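Oxidoreductase, Gfo/Idh/MocA family (Pseudomonas syringae pv. tomato, PDB 3DTY) is probably a nucleotide-dependent oxidoreductase of the Gfo/Idh/MocA family, pairing an N-terminal Rossmann domain with a C-terminal alpha/beta domain and binding magnesium. Local coordinates at residues 44-49 with 73-78. Residues are numbered along the deposited sequence; the frame is centred on the assembly and turned at random.
Sequences AGAFDI and LSMFEQ
Met75, present as selenomethionine, makes every touch with 44-49, reaching from the helix into the gap between the Ala44 and Ala46 side chains. All of it is van der Waals and apolar contact; no hydrogen bond crosses. The selenium rests against the backbone of Gly45, with SE 3.4 Å from Gly45 CA. To its flanks, Ala44 CB lies 4.1 Å from Met75 SE and Ala46 CB 4.4 Å from Met75 CE. The alanines point their small methyls at the helix, short enough for the strand to come close yet apolar enough to flank the selenoether. The Met75 side chain runs out extended through chi1 (172°, CG opposite the backbone N) and chi2, and the bend at chi3 (83°) brings CE beside Ala46. Long and unbranched, it can span the gap and still set its selenium on the glycine.

On the other side of the strand, Gly45 CA sits 3.7 Å above the plane of the Phe47 ring, offset toward its rim; having no CB, Gly45 lets ring and selenium close on the same CA. Phe47 in turn packs edge-to-face with Phe57. Strand 40-46 borders the parallel Rossmann sheet beside strand 13-17; the axes of 44-46 and 73-78 approach to 8.4 Å and run roughly antiparallel (150°). Val18 and Tyr69 also touch Met75, while Phe76 turns to helix 98-107, so helix 72-79 packs against both this strand and that helix.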
loop_
_atom_site.group_PDB
_atom_site.type_symbol
_atom_site.label_atom_id
_atom_site.label_comp_id
_atom_site.label_asym_id
_atom_site.label_seq_id
_atom_site.Cartn_x
_atom_site.Cartn_y
_atom_site.Cartn_z
ATOM N N ALA A 44 0.290 19.206 41.372
ATOM C CA ALA A 44 -0.303 20.536 41.395
ATOM C C ALA A 44 -0.710 20.949 39.991
ATOM O O ALA A 44 -0.366 20.281 39.013
ATOM C CB ALA A 44 0.684 21.543 41.976
ATOM N N GLY A 45 -1.452 22.047 39.900
ATOM C CA GLY A 45 -1.873 22.535 38.603
ATOM C C GLY A 45 -2.759 23.766 38.634
ATOM O O GLY A 45 -3.357 24.113 39.656
ATOM N N ALA A 46 -2.801 24.443 37.494
ATOM C CA ALA A 46 -3.628 25.624 37.286
ATOM C C ALA A 46 -4.372 25.211 36.025
ATOM O O ALA A 46 -4.160 25.753 34.939
ATOM C CB ALA A 46 -2.762 26.849 37.029
ATOM N N PHE A 47 -5.223 24.206 36.206
ATOM C CA PHE A 47 -6.020 23.576 35.159
ATOM C C PHE A 47 -7.118 24.359 34.436
ATOM O O PHE A 47 -7.441 24.049 33.289
ATOM C CB PHE A 47 -6.681 22.316 35.728
ATOM C CG PHE A 47 -5.726 21.359 36.381
ATOM C CD1 PHE A 47 -4.833 20.615 35.618
ATOM C CD2 PHE A 47 -5.747 21.177 37.763
ATOM C CE1 PHE A 47 -3.969 19.693 36.221
ATOM C CE2 PHE A 47 -4.892 20.260 38.379
ATOM C CZ PHE A 47 -4.001 19.515 37.608
ATOM N N ASP A 48 -7.705 25.356 35.084
ATOM C CA ASP A 48 -8.818 26.052 34.454
ATOM C C ASP A 48 -8.941 27.517 34.837
ATOM O O ASP A 48 -8.565 27.912 35.938
ATOM C CB ASP A 48 -10.108 25.328 34.845
ATOM C CG ASP A 48 -11.184 25.429 33.796
ATOM O OD1 ASP A 48 -11.500 26.555 33.362
ATOM O OD2 ASP A 48 -11.722 24.370 33.418
ATOM N N ILE A 49 -9.480 28.318 33.924
ATOM C CA ILE A 49 -9.679 29.733 34.195
ATOM C C ILE A 49 -10.857 29.828 35.167
ATOM O O ILE A 49 -11.043 30.839 35.842
ATOM C CB ILE A 49 -10.009 30.512 32.906
ATOM C CG1 ILE A 49 -9.973 32.015 33.189
ATOM C CG2 ILE A 49 -11.382 30.104 32.384
ATOM C CD1 ILE A 49 -10.239 32.876 31.962
ATOM N N LEU A 73 0.486 32.026 38.150
ATOM C CA LEU A 73 1.320 32.847 39.032
ATOM C C LEU A 73 1.208 32.449 40.503
ATOM O O LEU A 73 2.219 32.265 41.185
ATOM C CB LEU A 73 0.974 34.326 38.862
ATOM C CG LEU A 73 2.064 35.114 38.128
ATOM C CD1 LEU A 73 1.450 36.207 37.276
ATOM C CD2 LEU A 73 3.041 35.684 39.151
ATOM N N SER A 74 -0.014 32.313 41.000
ATOM C CA SER A 74 -0.183 31.921 42.389
ATOM C C SER A 74 0.463 30.546 42.599
ATOM O O SER A 74 1.077 30.286 43.640
ATOM C CB SER A 74 -1.673 31.901 42.762
ATOM O OG SER A 74 -2.430 31.142 41.841
HETATM N N MSE A 75 0.344 29.672 41.606
HETATM C CA MSE A 75 0.947 28.346 41.714
HETATM C C MSE A 75 2.466 28.448 41.829
HETATM O O MSE A 75 3.064 27.894 42.748
HETATM C CB MSE A 75 0.592 27.470 40.503
HETATM C CG MSE A 75 1.370 26.141 40.480
HETATM SE SE MSE A 75 0.594 24.747 39.373
HETATM C CE MSE A 75 1.299 25.280 37.644
ATOM N N PHE A 76 3.091 29.162 40.897
ATOM C CA PHE A 76 4.542 29.301 40.921
ATOM C C PHE A 76 5.033 29.912 42.236
ATOM O O PHE A 76 5.992 29.422 42.835
ATOM C CB PHE A 76 5.025 30.153 39.740
ATOM C CG PHE A 76 4.787 29.526 38.388
ATOM C CD1 PHE A 76 4.429 28.184 38.277
ATOM C CD2 PHE A 76 4.923 30.281 37.227
ATOM C CE1 PHE A 76 4.220 27.602 37.034
ATOM C CE2 PHE A 76 4.716 29.707 35.975
ATOM C CZ PHE A 76 4.359 28.368 35.877
ATOM N N GLU A 77 4.373 30.978 42.683
ATOM C CA GLU A 77 4.756 31.654 43.924
ATOM C C GLU A 77 4.663 30.767 45.169
ATOM O O GLU A 77 5.621 30.664 45.946
ATOM C CB GLU A 77 3.895 32.907 44.122
ATOM C CG GLU A 77 4.433 34.148 43.425
ATOM C CD GLU A 77 3.369 35.215 43.213
ATOM O OE1 GLU A 77 2.443 35.314 44.051
ATOM O OE2 GLU A 77 3.467 35.961 42.209
ATOM N N GLN A 78 3.514 30.123 45.348
ATOM C CA GLN A 78 3.272 29.259 46.499
ATOM C C GLN A 78 4.033 27.936 46.473
ATOM O O GLN A 78 4.526 27.474 47.503
ATOM C CB GLN A 78 1.765 29.001 46.641
ATOM C CG GLN A 78 1.005 30.211 47.186
ATOM C CD GLN A 78 -0.500 30.091 47.048
ATOM O OE1 GLN A 78 -1.113 29.133 47.531
ATOM N NE2 GLN A 78 -1.109 31.072 46.387
#